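Local coordinates for glycerol uptake operon antiterminator-related protein (Thermotoga maritima, PDB 1VKF) that is of unproven function but belongs to the glycerol-3-phosphate-responsive antiterminator family and probably takes part in regulating glycerol uptake genes, at residues Y95-K99 / L127-V131. Residues are numbered along the deposited sequence; the frame is centred on the assembly and turned at random.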
ATOM      1  N   TYR A  95       8.004   8.899  -3.820  1.00 10.04           N
ATOM      2  CA  TYR A  95       6.636   9.382  -3.862  1.00  8.38           C
ATOM      3  C   TYR A  95       6.525  10.635  -4.750  1.00  8.37           C
ATOM      4  O   TYR A  95       5.683  10.661  -5.646  1.00  9.60           O
ATOM      5  CB  TYR A  95       6.127   9.692  -2.432  1.00  8.80           C
ATOM      6  CG  TYR A  95       4.698  10.152  -2.452  1.00 10.71           C
ATOM      7  CD1 TYR A  95       3.687   9.230  -2.417  1.00 15.18           C
ATOM      8  CD2 TYR A  95       4.367  11.484  -2.590  1.00 14.57           C
ATOM      9  CE1 TYR A  95       2.402   9.569  -2.469  1.00 18.12           C
ATOM     10  CE2 TYR A  95       3.019  11.865  -2.673  1.00 19.38           C
ATOM     11  CZ  TYR A  95       2.056  10.853  -2.631  1.00 14.10           C
ATOM     12  OH  TYR A  95       0.710  11.087  -2.647  1.00 22.69           O
ATOM     13  N   VAL A  96       7.400  11.624  -4.541  1.00 10.10           N
ATOM     14  CA  VAL A  96       7.328  12.885  -5.292  1.00 13.22           C
ATOM     15  C   VAL A  96       7.562  12.598  -6.789  1.00 11.58           C
ATOM     16  O   VAL A  96       6.888  13.149  -7.650  1.00  9.66           O
ATOM     17  CB  VAL A  96       8.330  13.990  -4.778  1.00 13.92           C
ATOM     18  CG1 VAL A  96       8.272  15.234  -5.642  1.00 22.00           C
ATOM     19  CG2 VAL A  96       7.993  14.392  -3.350  1.00 19.68           C
ATOM     20  N   VAL A  97       8.500  11.724  -7.094  1.00  9.92           N
ATOM     21  CA  VAL A  97       8.846  11.463  -8.464  1.00 10.44           C
ATOM     22  C   VAL A  97       7.677  10.722  -9.134  1.00 11.45           C
ATOM     23  O   VAL A  97       7.363  10.958 -10.285  1.00  9.70           O
ATOM     24  CB  VAL A  97      10.191  10.651  -8.561  1.00 13.16           C
ATOM     25  CG1 VAL A  97      10.417  10.177  -9.981  1.00 17.61           C
ATOM     26  CG2 VAL A  97      11.349  11.503  -8.131  1.00 18.26           C
ATOM     27  N   ALA A  98       7.051   9.784  -8.426  1.00  7.67           N
ATOM     28  CA  ALA A  98       5.911   9.065  -8.976  1.00 10.53           C
ATOM     29  C   ALA A  98       4.845  10.073  -9.338  1.00 11.93           C
ATOM     30  O   ALA A  98       4.369  10.068 -10.437  1.00 12.31           O
ATOM     31  CB  ALA A  98       5.380   8.062  -8.016  1.00 13.64           C
ATOM     32  N   LYS A  99       4.506  10.924  -8.392  1.00 11.01           N
ATOM     33  CA  LYS A  99       3.471  11.941  -8.574  1.00 13.59           C
ATOM     34  C   LYS A  99       3.760  12.868  -9.767  1.00 13.62           C
ATOM     35  O   LYS A  99       2.878  13.132 -10.567  1.00 15.25           O
ATOM     36  CB  LYS A  99       3.339  12.739  -7.271  1.00 15.52           C
ATOM     37  CG  LYS A  99       2.260  13.802  -7.278  1.00 24.65           C
ATOM     38  CD  LYS A  99       2.363  14.640  -5.998  1.00 33.27           C
ATOM     39  CE  LYS A  99       1.093  15.395  -5.661  1.00 36.95           C
ATOM     40  NZ  LYS A  99       1.133  15.722  -4.216  1.00 31.59           N
ATOM     41  N   LEU A 127       4.289  17.621   1.190  1.00 20.54           N
ATOM     42  CA  LEU A 127       4.394  16.957  -0.095  1.00 21.45           C
ATOM     43  C   LEU A 127       3.038  16.767  -0.807  1.00 20.34           C
ATOM     44  O   LEU A 127       3.012  16.330  -1.945  1.00 26.06           O
ATOM     45  CB  LEU A 127       5.065  15.600   0.107  1.00 20.74           C
ATOM     46  CG  LEU A 127       6.466  15.620   0.728  1.00 22.65           C
ATOM     47  CD1 LEU A 127       7.003  14.204   0.833  1.00 27.19           C
ATOM     48  CD2 LEU A 127       7.415  16.541  -0.050  1.00 29.68           C
ATOM     49  N   GLY A 128       1.932  17.056  -0.142  1.00 17.21           N
ATOM     50  CA  GLY A 128       0.616  16.855  -0.726  1.00 19.88           C
ATOM     51  C   GLY A 128       0.242  15.385  -0.902  1.00 20.15           C
ATOM     52  O   GLY A 128      -0.155  14.961  -1.981  1.00 22.56           O
ATOM     53  N   VAL A 129       0.375  14.596   0.153  1.00 18.62           N
ATOM     54  CA  VAL A 129       0.090  13.169   0.063  1.00 17.27           C
ATOM     55  C   VAL A 129      -1.399  12.883   0.260  1.00 19.27           C
ATOM     56  O   VAL A 129      -1.949  13.139   1.324  1.00 19.79           O
ATOM     57  CB  VAL A 129       0.892  12.405   1.098  1.00 18.20           C
ATOM     58  CG1 VAL A 129       0.545  10.941   1.051  1.00 19.66           C
ATOM     59  CG2 VAL A 129       2.384  12.658   0.913  1.00 17.52           C
ATOM     60  N   ASP A 130      -2.042  12.332  -0.759  1.00 17.67           N
ATOM     61  CA  ASP A 130      -3.480  12.081  -0.714  1.00 21.27           C
ATOM     62  C   ASP A 130      -3.795  10.746  -0.010  1.00 18.54           C
ATOM     63  O   ASP A 130      -4.822  10.616   0.615  1.00 17.61           O
ATOM     64  CB  ASP A 130      -4.038  11.976  -2.134  1.00 24.58           C
ATOM     65  CG  ASP A 130      -3.684  13.175  -3.002  1.00 35.70           C
ATOM     66  OD1 ASP A 130      -3.950  14.316  -2.564  1.00 42.76           O
ATOM     67  OD2 ASP A 130      -3.133  13.054  -4.133  1.00 42.41           O
ATOM     68  N   VAL A 131      -2.917   9.769  -0.220  1.00 17.85           N
ATOM     69  CA  VAL A 131      -3.119   8.364   0.217  1.00 17.22           C
ATOM     70  C   VAL A 131      -1.923   7.852   1.024  1.00 14.31           C
ATOM     71  O   VAL A 131      -0.775   7.817   0.563  1.00 13.40           O
ATOM     72  CB  VAL A 131      -3.388   7.400  -0.957  1.00 19.36           C
ATOM     73  CG1 VAL A 131      -3.713   5.978  -0.450  1.00 16.19           C
ATOM     74  CG2 VAL A 131      -4.547   7.928  -1.818  1.00 18.19           C
TER
HETATM   75  O   HOH W   1      -0.812   9.207  -2.077  1.00 34.02           O
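Tyr95 reaches from its helix to Val129 in the loop after helix 114-127, while Lys99, one helical turn further along, grips the start of that loop through two backbone carbonyls. From CB, Tyr95 heads for residues 127-131 with CG anti to the backbone N (chi1 -178°), which carries the ring out from the helix. Tyr95 CD2 first brushes Val129 CG2; Tyr95 CE2 comes closer to that Val129 methyl, CG2, at 3.7 Å, and CZ is touched by both Val129 methyls. Val129 CG2 lies over one face of the Tyr95 ring, 4.2 Å from its centroid and 29° off the normal, a CH-pi contact. At the tip, Tyr95 OH lies 3.5 Å from Val129 CA and donates to a water located in the ring plane, whose O also accepts a bond of 2.9 Å from Val131 N. The hydroxyl is thus joined to the start of strand 131-135 through solvent. A phenylalanine here would keep the ring against Val129 but would probably leave this water without its tyrosine donor, breaking the solvent bridge from the ring to Val131 N.

Lys99 is extended throughout, and its NZ bridges two successive carbonyls where helix 114-127 ends: 2.7 Å to Gly128 O, approached from above the carbonyl plane, and 3.0 Å to Leu127 O, met in plane on a lone pair. Gly128 leaves the helix with positive phi, which in itself favours glycine. At the outer margin, Val96 CG2 meets Leu127 CD2 at 4.0 Å, the two side chains crossing at about a right angle.

The contact sits on the outer layer of a TIM-barrel-like fold, joining helix 92-100 to the loop between helix 114-127 and strand 131-135; beneath it, Tyr95 also packs on Ala105 and Leu107 of the intervening strand 105-110.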